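Local coordinates for protein 3-phosphoshikimate 1-carboxyvinyltransferase (Streptomyces sviceus, PDB 7M0O) that probably catalyses transfer of the enolpyruvyl group of phosphoenolpyruvate to the 5-hydroxyl of shikimate 3-phosphate, the sixth step of chorismate biosynthesis, at residues A[94-100]-A[132-138]; A[231-236]-A[374-378]; A[282-286]-A[306-310]; A[357-362]-A[380-386]. One frame throughout, in Å; residues are numbered along the deposited sequence.

Contact 1 stands apart, its centre 47 to 57 Å from the other three centres, as expected for a two-domain EPSP synthase with contacts 2, 3 and 4 in the other domain. Contacts 2 and 3, with centres 13 Å apart, meet where Phe306 CE1 lies 3.6 Å from Arg378 CB. Contact 4 joins contact 2 through Ile382 CD1, 3.8 Å from Thr375 CG2. Both domains approach the active site: the side chains of His132 (contact 1) and Asp386 (contact 4) are about 8 and 7 Å from those of Arg107 and Lys392, both probable phosphoenolpyruvate ligands. The Val136 side chain lies about 13 Å from the bound potassium ion. Contact 3 lies away from these sites.

Contact 1: residues A[94-100]-A[132-138]; sequences GTYRFDA and HPLTVRA
Tyr96 and Val136 exchange a pair of backbone hydrogen bonds at the middle of an antiparallel strand pair, 95-99 and 134-138, whose axes run at 162° inside a four-stranded mixed sheet. Val136 N reaches Tyr96 O at 2.8 Å with a nearly straight N-H (168°). The same ladder has Phe98 N bonded to Leu134 O at 2.8 Å and Gly94 bonded to Ala138 in both directions.

Apolar contacts gather on the Tyr96, Phe98, Leu134 and Val136 face, where helix 79-90 packs against the Phe98 ring. Leu134 CG sits between its backbone N and carbonyl carbon (chi1 56°), which brings CD1 to 3.9 Å from Phe98 CD1. Farther along, Phe98 CE1 lies 4.2 Å from Val136 CG2. His132 meets Phe98 CB with its ring edge, CE1 at 3.4 Å, while Leu134 CD2 covers one His132 face. Replacing Phe98 by an alanine would probably open a gap between Leu134, Val136 and helix 79-90.

Polar groups mark the opposite face. A water donates to Phe98 O and Thr135 OG1, each at 3.1 Å, Thr135 OG1 is also hydrogen-bonded to Glu126, and Arg97 turns outward to salt bridges with Asp72 and Glu70.

His132 NE2 is bonded to Ala82 O. The sheet is thus apolar toward helix 79-90, polar and partly charged on the face of Thr95, Arg97, Thr135 and Arg137, and buries His132 ND1 without a partner.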
loop_
_atom_site.group_PDB
_atom_site.type_symbol
_atom_site.label_atom_id
_atom_site.label_comp_id
_atom_site.label_asym_id
_atom_site.label_seq_id
_atom_site.Cartn_x
_atom_site.Cartn_y
_atom_site.Cartn_z
ATOM N N GLY A 94 5.916 27.152 -14.538
ATOM C CA GLY A 94 7.359 27.276 -14.503
ATOM C C GLY A 94 7.979 26.247 -15.428
ATOM O O GLY A 94 7.287 25.585 -16.192
ATOM N N THR A 95 9.307 26.139 -15.349
ATOM C CA THR A 95 10.064 25.194 -16.180
ATOM C C THR A 95 10.807 24.206 -15.289
ATOM O O THR A 95 11.682 24.608 -14.517
ATOM C CB THR A 95 11.042 25.919 -17.103
ATOM O OG1 THR A 95 10.359 26.976 -17.786
ATOM C CG2 THR A 95 11.616 24.951 -18.123
ATOM N N TYR A 96 10.468 22.918 -15.400
ATOM C CA TYR A 96 10.925 21.908 -14.441
ATOM C C TYR A 96 11.559 20.732 -15.172
ATOM O O TYR A 96 10.894 20.043 -15.955
ATOM C CB TYR A 96 9.756 21.452 -13.559
ATOM C CG TYR A 96 9.050 22.640 -12.942
ATOM C CD1 TYR A 96 9.680 23.404 -11.969
ATOM C CD2 TYR A 96 7.779 23.043 -13.375
ATOM C CE1 TYR A 96 9.065 24.507 -11.405
ATOM C CE2 TYR A 96 7.158 24.135 -12.806
ATOM C CZ TYR A 96 7.810 24.870 -11.830
ATOM O OH TYR A 96 7.206 25.970 -11.261
ATOM N N ARG A 97 12.840 20.494 -14.888
ATOM C CA ARG A 97 13.620 19.437 -15.532
ATOM C C ARG A 97 13.772 18.276 -14.552
ATOM O O ARG A 97 14.446 18.406 -13.525
ATOM C CB ARG A 97 14.981 19.971 -15.977
ATOM C CG ARG A 97 14.893 21.040 -17.053
ATOM C CD ARG A 97 16.239 21.700 -17.317
ATOM N NE ARG A 97 16.679 22.476 -16.164
ATOM C CZ ARG A 97 16.338 23.740 -15.939
ATOM N NH1 ARG A 97 15.552 24.382 -16.798
ATOM N NH2 ARG A 97 16.783 24.362 -14.852
ATOM N N PHE A 98 13.143 17.144 -14.869
ATOM C CA PHE A 98 13.162 15.968 -14.008
ATOM C C PHE A 98 14.168 14.938 -14.508
ATOM O O PHE A 98 14.394 14.789 -15.712
ATOM C CB PHE A 98 11.768 15.333 -13.941
ATOM C CG PHE A 98 10.759 16.170 -13.203
ATOM C CD1 PHE A 98 9.950 17.076 -13.872
ATOM C CD2 PHE A 98 10.606 16.033 -11.830
ATOM C CE1 PHE A 98 9.019 17.850 -13.181
ATOM C CE2 PHE A 98 9.670 16.803 -11.139
ATOM C CZ PHE A 98 8.880 17.714 -11.824
ATOM N N ASP A 99 14.780 14.233 -13.563
ATOM C CA ASP A 99 15.635 13.104 -13.885
ATOM C C ASP A 99 15.513 12.091 -12.752
ATOM O O ASP A 99 14.977 12.385 -11.682
ATOM C CB ASP A 99 17.099 13.539 -14.107
ATOM C CG ASP A 99 17.873 12.545 -14.934
ATOM O OD1 ASP A 99 17.255 11.565 -15.415
ATOM O OD2 ASP A 99 19.104 12.736 -15.089
ATOM N N ALA A 100 16.004 10.883 -12.995
ATOM C CA ALA A 100 15.972 9.849 -11.970
ATOM C C ALA A 100 17.313 9.124 -11.974
ATOM O O ALA A 100 18.196 9.422 -12.770
ATOM C CB ALA A 100 14.790 8.903 -12.205
ATOM N N HIS A 132 12.081 9.203 -17.878
ATOM C CA HIS A 132 13.001 10.241 -17.430
ATOM C C HIS A 132 14.345 10.097 -18.155
ATOM O O HIS A 132 14.760 8.988 -18.494
ATOM C CB HIS A 132 13.215 10.147 -15.918
ATOM C CG HIS A 132 12.037 10.620 -15.123
ATOM N ND1 HIS A 132 11.821 11.955 -14.851
ATOM C CD2 HIS A 132 10.992 9.950 -14.579
ATOM C CE1 HIS A 132 10.701 12.084 -14.159
ATOM N NE2 HIS A 132 10.178 10.884 -13.982
ATOM N N PRO A 133 15.059 11.207 -18.397
ATOM C CA PRO A 133 14.729 12.583 -18.013
ATOM C C PRO A 133 13.605 13.175 -18.868
ATOM O O PRO A 133 13.423 12.802 -20.029
ATOM C CB PRO A 133 16.057 13.332 -18.228
ATOM C CG PRO A 133 16.780 12.525 -19.241
ATOM C CD PRO A 133 16.413 11.100 -18.972
ATOM N N LEU A 134 12.836 14.080 -18.269
ATOM C CA LEU A 134 11.776 14.764 -18.994
ATOM C C LEU A 134 11.638 16.176 -18.460
ATOM O O LEU A 134 11.972 16.461 -17.303
ATOM C CB LEU A 134 10.447 14.016 -18.887
ATOM C CG LEU A 134 9.931 13.741 -17.475
ATOM C CD1 LEU A 134 9.026 14.898 -17.011
ATOM C CD2 LEU A 134 9.179 12.429 -17.432
ATOM N N THR A 135 11.111 17.055 -19.298
ATOM C CA THR A 135 11.035 18.473 -18.980
ATOM C C THR A 135 9.592 18.942 -19.116
ATOM O O THR A 135 8.965 18.705 -20.150
ATOM C CB THR A 135 11.971 19.257 -19.903
ATOM O OG1 THR A 135 13.318 18.824 -19.660
ATOM C CG2 THR A 135 11.868 20.762 -19.650
ATOM N N VAL A 136 9.070 19.591 -18.071
ATOM C CA VAL A 136 7.722 20.165 -18.079
ATOM C C VAL A 136 7.817 21.683 -18.106
ATOM O O VAL A 136 8.276 22.306 -17.137
ATOM C CB VAL A 136 6.891 19.723 -16.866
ATOM C CG1 VAL A 136 5.467 20.317 -16.961
ATOM C CG2 VAL A 136 6.864 18.202 -16.720
ATOM N N ARG A 137 7.333 22.284 -19.191
ATOM C CA ARG A 137 7.114 23.731 -19.271
ATOM C C ARG A 137 5.661 23.981 -18.888
ATOM O O ARG A 137 4.768 24.009 -19.736
ATOM C CB ARG A 137 7.446 24.243 -20.664
ATOM C CG ARG A 137 8.938 24.093 -21.011
ATOM C CD ARG A 137 9.206 24.110 -22.522
ATOM N NE ARG A 137 10.624 24.281 -22.853
ATOM C CZ ARG A 137 11.517 23.294 -22.945
ATOM N NH1 ARG A 137 11.153 22.040 -22.731
ATOM N NH2 ARG A 137 12.783 23.562 -23.258
ATOM N N ALA A 138 5.428 24.145 -17.585
ATOM C CA ALA A 138 4.086 24.128 -17.014
ATOM C C ALA A 138 3.402 25.489 -17.130
ATOM O O ALA A 138 4.035 26.538 -16.958
ATOM C CB ALA A 138 4.166 23.708 -15.538
HETATM O O HOH W 1 14.974 16.836 -17.960
#

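Contact 2: residues A[231-236]-A[374-378]; sequences AAAALT and VTGLR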
loop_
_atom_site.group_PDB
_atom_site.type_symbol
_atom_site.label_atom_id
_atom_site.label_comp_id
_atom_site.label_asym_id
_atom_site.label_seq_id
_atom_site.Cartn_x
_atom_site.Cartn_y
_atom_site.Cartn_z
ATOM N N ALA A 231 -2.209 -12.248 14.017
ATOM C CA ALA A 231 -2.278 -13.713 14.045
ATOM C C ALA A 231 -1.465 -14.307 15.192
ATOM O O ALA A 231 -1.904 -15.269 15.842
ATOM C CB ALA A 231 -1.785 -14.288 12.717
ATOM N N ALA A 232 -0.267 -13.776 15.429
ATOM C CA ALA A 232 0.552 -14.236 16.552
ATOM C C ALA A 232 -0.205 -14.107 17.873
ATOM O O ALA A 232 -0.155 -15.008 18.728
ATOM C CB ALA A 232 1.858 -13.438 16.600
ATOM N N ALA A 233 -0.947 -13.005 18.048
ATOM C CA ALA A 233 -1.706 -12.832 19.282
ATOM C C ALA A 233 -2.855 -13.830 19.371
ATOM O O ALA A 233 -3.108 -14.396 20.436
ATOM C CB ALA A 233 -2.228 -11.399 19.382
ATOM N N ALA A 234 -3.562 -14.064 18.264
ATOM C CA ALA A 234 -4.708 -14.978 18.289
ATOM C C ALA A 234 -4.269 -16.403 18.606
ATOM O O ALA A 234 -5.014 -17.172 19.236
ATOM C CB ALA A 234 -5.431 -14.936 16.941
ATOM N N LEU A 235 -3.042 -16.740 18.231
ATOM C CA LEU A 235 -2.500 -18.075 18.419
ATOM C C LEU A 235 -2.012 -18.310 19.840
ATOM O O LEU A 235 -1.868 -19.467 20.250
ATOM C CB LEU A 235 -1.350 -18.271 17.440
ATOM C CG LEU A 235 -0.548 -19.558 17.463
ATOM C CD1 LEU A 235 -1.480 -20.693 17.063
ATOM C CD2 LEU A 235 0.600 -19.392 16.509
ATOM N N THR A 236 -1.750 -17.242 20.586
ATOM C CA THR A 236 -1.069 -17.296 21.877
ATOM C C THR A 236 -2.042 -16.940 22.997
ATOM O O THR A 236 -2.412 -15.765 23.135
ATOM C CB THR A 236 0.122 -16.330 21.877
ATOM O OG1 THR A 236 0.939 -16.550 20.711
ATOM C CG2 THR A 236 0.967 -16.497 23.158
ATOM N N VAL A 374 5.077 -16.869 11.823
ATOM C CA VAL A 374 4.109 -17.016 12.902
ATOM C C VAL A 374 4.027 -18.473 13.350
ATOM O O VAL A 374 3.938 -18.768 14.546
ATOM C CB VAL A 374 2.726 -16.477 12.479
ATOM C CG1 VAL A 374 1.778 -16.567 13.655
ATOM C CG2 VAL A 374 2.821 -15.044 11.989
ATOM N N THR A 375 4.044 -19.411 12.397
ATOM C CA THR A 375 4.041 -20.827 12.741
ATOM C C THR A 375 5.192 -21.168 13.671
ATOM O O THR A 375 5.052 -22.018 14.560
ATOM C CB THR A 375 4.144 -21.677 11.475
ATOM O OG1 THR A 375 3.187 -21.233 10.507
ATOM C CG2 THR A 375 3.902 -23.139 11.793
ATOM N N GLY A 376 6.335 -20.510 13.480
ATOM C CA GLY A 376 7.521 -20.778 14.288
ATOM C C GLY A 376 7.416 -20.386 15.757
ATOM O O GLY A 376 8.270 -20.810 16.547
ATOM N N LEU A 377 6.430 -19.562 16.138
ATOM C CA LEU A 377 6.149 -19.342 17.557
ATOM C C LEU A 377 5.843 -20.638 18.298
ATOM O O LEU A 377 6.150 -20.754 19.496
ATOM C CB LEU A 377 4.964 -18.393 17.710
ATOM C CG LEU A 377 5.186 -16.972 17.208
ATOM C CD1 LEU A 377 3.925 -16.200 17.475
ATOM C CD2 LEU A 377 6.372 -16.307 17.881
ATOM N N ARG A 378 5.207 -21.607 17.630
ATOM C CA ARG A 378 4.835 -22.860 18.273
ATOM C C ARG A 378 5.563 -24.084 17.734
ATOM O O ARG A 378 5.519 -25.136 18.385
ATOM C CB ARG A 378 3.321 -23.101 18.143
ATOM C CG ARG A 378 2.464 -22.225 19.050
ATOM C CD ARG A 378 2.421 -22.743 20.489
ATOM N NE ARG A 378 1.795 -24.060 20.585
ATOM C CZ ARG A 378 0.480 -24.261 20.562
ATOM N NH1 ARG A 378 -0.342 -23.235 20.435
ATOM N NH2 ARG A 378 -0.011 -25.490 20.642
HETATM O O HOH W 2 0.120 -20.720 21.103
#
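Val374 CG1 and Leu377 CD1 press against the last turn of helix 223-235, so that in an EPSP synthase domain the end of this helix meets the end of helix 366-375 and the residues that follow it. The closest apolar approach is Ala232 CB to Leu377 CD1, at 3.6 Å. Val374 CG1 settles beside the helix backbone, 3.9 Å from Ala232 N and 4.3 Å from Ala231 CB, standing anti to its own backbone N (chi1 -176°). Leu235 and Val374 run antiparallel alongside one another, and Leu235 CD2 ends 3.9 Å from Val374 O. The alanines at 231 and 232 probably let the second segment come this near, since neither extends beyond CB.

A second shell packs around these groups. Phe401 of helix 397-406 touches both Val374 and Leu377, Ile303 of helix 297-303 also packs on Val374, and Phe306 covers Leu235.

Toward solvent, at exposed Arg378, the contact turns polar. Arg378, folded at chi2 and chi3, is bridged from NH1 to Leu235 O by a water whose very short legs leave the exact lengths doubtful. On the same helix end, Thr236 OG1 turns back and donates to Ala232 O at 2.7 Å.

Contact 3: residues A[282-286]-A[306-310]; sequences ELRGL and FASAP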
loop_
_atom_site.group_PDB
_atom_site.type_symbol
_atom_site.label_atom_id
_atom_site.label_comp_id
_atom_site.label_asym_id
_atom_site.label_seq_id
_atom_site.Cartn_x
_atom_site.Cartn_y
_atom_site.Cartn_z
ATOM N N GLU A 282 -8.708 -20.528 22.389
ATOM C CA GLU A 282 -9.663 -21.123 21.469
ATOM C C GLU A 282 -9.282 -20.689 20.063
ATOM O O GLU A 282 -9.262 -19.488 19.773
ATOM C CB GLU A 282 -11.090 -20.687 21.809
ATOM C CG GLU A 282 -12.184 -21.476 21.099
ATOM C CD GLU A 282 -12.663 -22.679 21.902
ATOM O OE1 GLU A 282 -12.752 -22.577 23.147
ATOM O OE2 GLU A 282 -12.935 -23.738 21.291
ATOM N N LEU A 283 -8.957 -21.657 19.204
ATOM C CA LEU A 283 -8.682 -21.408 17.785
ATOM C C LEU A 283 -9.529 -22.398 17.001
ATOM O O LEU A 283 -9.103 -23.531 16.772
ATOM C CB LEU A 283 -7.203 -21.557 17.463
ATOM C CG LEU A 283 -6.670 -20.683 16.324
ATOM C CD1 LEU A 283 -6.727 -19.217 16.679
ATOM C CD2 LEU A 283 -5.242 -21.072 15.959
ATOM N N ARG A 284 -10.731 -21.987 16.614
ATOM C CA ARG A 284 -11.697 -22.915 16.042
ATOM C C ARG A 284 -11.603 -22.937 14.522
ATOM O O ARG A 284 -11.517 -21.891 13.875
ATOM C CB ARG A 284 -13.122 -22.545 16.469
ATOM C CG ARG A 284 -13.280 -22.580 17.977
ATOM C CD ARG A 284 -14.724 -22.411 18.422
ATOM N NE ARG A 284 -15.300 -21.154 17.952
ATOM C CZ ARG A 284 -15.351 -20.029 18.659
ATOM N NH1 ARG A 284 -14.851 -19.983 19.889
ATOM N NH2 ARG A 284 -15.893 -18.943 18.127
ATOM N N GLY A 285 -11.667 -24.141 13.952
ATOM C CA GLY A 285 -11.675 -24.256 12.509
ATOM C C GLY A 285 -12.912 -23.639 11.883
ATOM O O GLY A 285 -13.942 -23.421 12.525
ATOM N N LEU A 286 -12.805 -23.360 10.588
ATOM C CA LEU A 286 -13.866 -22.673 9.868
ATOM C C LEU A 286 -13.581 -22.750 8.378
ATOM O O LEU A 286 -12.493 -23.145 7.949
ATOM C CB LEU A 286 -14.014 -21.203 10.282
ATOM C CG LEU A 286 -12.795 -20.291 10.491
ATOM C CD1 LEU A 286 -11.935 -20.116 9.252
ATOM C CD2 LEU A 286 -13.232 -18.931 11.024
ATOM N N PHE A 306 -2.949 -25.426 14.081
ATOM C CA PHE A 306 -3.303 -25.403 15.495
ATOM C C PHE A 306 -4.800 -25.245 15.736
ATOM O O PHE A 306 -5.217 -25.162 16.893
ATOM C CB PHE A 306 -2.536 -24.278 16.191
ATOM C CG PHE A 306 -1.094 -24.205 15.783
ATOM C CD1 PHE A 306 -0.152 -25.026 16.381
ATOM C CD2 PHE A 306 -0.682 -23.341 14.779
ATOM C CE1 PHE A 306 1.173 -24.977 15.997
ATOM C CE2 PHE A 306 0.646 -23.290 14.393
ATOM C CZ PHE A 306 1.569 -24.119 15.006
ATOM N N ALA A 307 -5.614 -25.237 14.684
ATOM C CA ALA A 307 -7.053 -25.049 14.850
ATOM C C ALA A 307 -7.711 -26.327 15.377
ATOM O O ALA A 307 -7.113 -27.406 15.413
ATOM C CB ALA A 307 -7.702 -24.617 13.531
ATOM N N SER A 308 -8.969 -26.181 15.801
ATOM C CA SER A 308 -9.767 -27.264 16.377
ATOM C C SER A 308 -10.379 -28.195 15.339
ATOM O O SER A 308 -10.924 -29.238 15.719
ATOM C CB SER A 308 -10.911 -26.679 17.202
ATOM O OG SER A 308 -11.932 -26.169 16.350
ATOM N N ALA A 309 -10.350 -27.820 14.054
ATOM C CA ALA A 309 -11.048 -28.521 12.977
ATOM C C ALA A 309 -10.470 -28.027 11.656
ATOM O O ALA A 309 -9.704 -27.060 11.667
ATOM C CB ALA A 309 -12.553 -28.247 13.043
ATOM N N PRO A 310 -10.820 -28.618 10.500
ATOM C CA PRO A 310 -10.256 -28.129 9.232
ATOM C C PRO A 310 -10.473 -26.635 9.017
ATOM O O PRO A 310 -11.496 -26.058 9.408
ATOM C CB PRO A 310 -10.996 -28.950 8.171
ATOM C CG PRO A 310 -11.300 -30.224 8.867
ATOM C CD PRO A 310 -11.555 -29.880 10.306
#
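Leu283 and Ala307, Arg284 and Ser308, and Gly285 and Ala309 pair in step, their CA atoms 4.3 to 5.0 Å apart, as the two loops run in the same direction without forming a regular strand pair. Ser308 N donates to Leu283 O at 2.8 Å, although the N-H is bent (132°). That carbonyl also receives a CA-H contact from Ala307 CA. Farther on, Leu286 N makes a weak bond to Pro310 O.

Among the side chains, Ser308 does most of the polar work. Its hydroxyl lies between its own backbone N and carbonyl carbon (chi1 75°), a rotation that sets OG to accept from Gly285 N at 3.2 Å with an angle of 158°. Ser308 OG also lies 3.3 Å from Arg284 CA. Gly285 passes close to the other loop, its CA 3.5 Å from Ala309 O, and a CB there would fall only 2.3 Å from that oxygen.

On the inner side Leu283 CD2 meets Phe306 CB at 4.2 Å, and Leu235 of helix 223-235 touches both residues.

The join therefore combines one short but bent backbone bond, a weak second one, one side-chain-to-backbone bond and a small apolar patch. It implies that the two loops are already aligned as they enter the parallel neighbours 286-289 and 311-314, and no salt bridge links the two segments.

Contact 4: residues A[357-362]-A[380-386]; sequences GAQVTS and PGISFDD
Asp385 OD1 is gripped twice by Ser362, from the backbone N at 3.0 Å and from OG at 2.9 Å. Both donors come to the syn side of the carboxylate but from opposite faces of its plane, an arrangement that should hold the group against rotation. Asp385 CG lies between its backbone N and carbonyl carbon (chi1 61°), which turns the carboxylate back over 361-362. OD2 takes a weak bond from Ser362 N and a hydrogen from a water at 2.7 Å, the same water lying beside Thr361 OG1, whose hydroxyl also bonds to Arg336. Ser362 OG has a further partner in Gly364 N. With an alanine at Ser362, Asp385 OD1 would probably keep the backbone donor alone, the carboxylate would be freer to turn, and Gly364 N would lose its hydroxyl partner.

Backbone bonds continue the join. Val360 N donates almost straight to Ser383 O (2.8 Å, 173°), and Asp385 N to Val360 O at 3.1 Å.

On the inner face Val360 CB lies 3.8 Å from Phe384 CD1, the two side chains pointing the same way, while Ile368 and Phe372 of helix 366-375 pack on Val360. On the other face the extended Gln359 lies across Asp385, amide and carboxylate planes 53° apart, its CD 3.9 Å from Asp385 CB.

Two short parallel strands, 359-360 and 383-384, joined through helix 366-375, make this a beta-alpha-beta crossover.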
loop_
_atom_site.group_PDB
_atom_site.type_symbol
_atom_site.label_atom_id
_atom_site.label_comp_id
_atom_site.label_asym_id
_atom_site.label_seq_id
_atom_site.Cartn_x
_atom_site.Cartn_y
_atom_site.Cartn_z
ATOM N N GLY A 357 9.477 -28.938 12.518
ATOM C CA GLY A 357 10.191 -27.857 11.857
ATOM C C GLY A 357 10.926 -28.311 10.609
ATOM O O GLY A 357 11.381 -29.450 10.496
ATOM N N ALA A 358 11.040 -27.391 9.651
ATOM C CA ALA A 358 11.792 -27.628 8.424
ATOM C C ALA A 358 12.095 -26.281 7.778
ATOM O O ALA A 358 11.642 -25.230 8.238
ATOM C CB ALA A 358 11.023 -28.549 7.471
ATOM N N GLN A 359 12.868 -26.321 6.697
ATOM C CA GLN A 359 13.160 -25.119 5.936
ATOM C C GLN A 359 12.019 -24.831 4.970
ATOM O O GLN A 359 11.628 -25.691 4.176
ATOM C CB GLN A 359 14.464 -25.266 5.161
ATOM C CG GLN A 359 14.873 -23.981 4.498
ATOM C CD GLN A 359 15.958 -24.176 3.472
ATOM O OE1 GLN A 359 15.757 -24.833 2.454
ATOM N NE2 GLN A 359 17.120 -23.607 3.737
ATOM N N VAL A 360 11.497 -23.611 5.038
ATOM C CA VAL A 360 10.405 -23.165 4.186
ATOM C C VAL A 360 10.952 -22.753 2.826
ATOM O O VAL A 360 11.950 -22.027 2.745
ATOM C CB VAL A 360 9.664 -22.000 4.856
ATOM C CG1 VAL A 360 8.841 -21.204 3.836
ATOM C CG2 VAL A 360 8.794 -22.530 5.996
ATOM N N THR A 361 10.310 -23.232 1.751
ATOM C CA THR A 361 10.603 -22.755 0.400
ATOM C C THR A 361 9.796 -21.486 0.127
ATOM O O THR A 361 8.578 -21.542 -0.066
ATOM C CB THR A 361 10.281 -23.811 -0.653
ATOM O OG1 THR A 361 11.041 -24.994 -0.401
ATOM C CG2 THR A 361 10.648 -23.273 -2.048
ATOM N N SER A 362 10.478 -20.345 0.086
ATOM C CA SER A 362 9.787 -19.064 0.021
ATOM C C SER A 362 9.297 -18.693 -1.375
ATOM O O SER A 362 8.325 -17.931 -1.490
ATOM C CB SER A 362 10.712 -17.972 0.582
ATOM O OG SER A 362 11.695 -17.610 -0.372
ATOM N N PRO A 380 9.237 -25.363 16.781
ATOM C CA PRO A 380 10.669 -25.043 16.764
ATOM C C PRO A 380 11.351 -25.554 15.506
ATOM O O PRO A 380 10.916 -26.523 14.881
ATOM C CB PRO A 380 11.213 -25.764 18.008
ATOM C CG PRO A 380 10.012 -26.105 18.842
ATOM C CD PRO A 380 8.892 -26.307 17.857
ATOM N N GLY A 381 12.434 -24.878 15.127
ATOM C CA GLY A 381 13.220 -25.348 14.000
ATOM C C GLY A 381 12.713 -24.984 12.626
ATOM O O GLY A 381 13.028 -25.684 11.652
ATOM N N ILE A 382 11.946 -23.908 12.506
ATOM C CA ILE A 382 11.548 -23.397 11.203
ATOM C C ILE A 382 12.565 -22.363 10.747
ATOM O O ILE A 382 12.929 -21.449 11.498
ATOM C CB ILE A 382 10.129 -22.807 11.252
ATOM C CG1 ILE A 382 9.116 -23.952 11.298
ATOM C CG2 ILE A 382 9.892 -21.885 10.056
ATOM C CD1 ILE A 382 7.640 -23.526 11.251
ATOM N N SER A 383 13.026 -22.517 9.510
ATOM C CA SER A 383 13.934 -21.593 8.859
ATOM C C SER A 383 13.397 -21.320 7.456
ATOM O O SER A 383 12.389 -21.889 7.032
ATOM C CB SER A 383 15.369 -22.155 8.839
ATOM O OG SER A 383 15.458 -23.359 8.094
ATOM N N PHE A 384 14.071 -20.427 6.740
ATOM C CA PHE A 384 13.658 -20.001 5.415
ATOM C C PHE A 384 14.841 -20.069 4.470
ATOM O O PHE A 384 15.968 -19.763 4.861
ATOM C CB PHE A 384 13.116 -18.568 5.449
ATOM C CG PHE A 384 12.116 -18.338 6.547
ATOM C CD1 PHE A 384 10.805 -18.773 6.406
ATOM C CD2 PHE A 384 12.485 -17.700 7.712
ATOM C CE1 PHE A 384 9.880 -18.583 7.419
ATOM C CE2 PHE A 384 11.567 -17.502 8.726
ATOM C CZ PHE A 384 10.265 -17.950 8.581
ATOM N N ASP A 385 14.572 -20.437 3.220
ATOM C CA ASP A 385 15.642 -20.434 2.225
ATOM C C ASP A 385 16.033 -19.018 1.803
ATOM O O ASP A 385 17.165 -18.807 1.346
ATOM C CB ASP A 385 15.237 -21.287 1.021
ATOM C CG ASP A 385 13.965 -20.783 0.309
ATOM O OD1 ASP A 385 13.323 -19.795 0.758
ATOM O OD2 ASP A 385 13.607 -21.399 -0.723
ATOM N N ASP A 386 15.147 -18.040 2.008
ATOM C CA ASP A 386 15.352 -16.672 1.525
ATOM C C ASP A 386 14.734 -15.688 2.522
ATOM O O ASP A 386 13.677 -15.094 2.267
ATOM C CB ASP A 386 14.749 -16.514 0.130
ATOM C CG ASP A 386 15.050 -15.162 -0.510
ATOM O OD1 ASP A 386 15.927 -14.425 -0.009
ATOM O OD2 ASP A 386 14.410 -14.849 -1.543
HETATM O O HOH W 3 9.830 -28.832 15.445
HETATM O O HOH W 4 13.747 -24.060 -1.091
#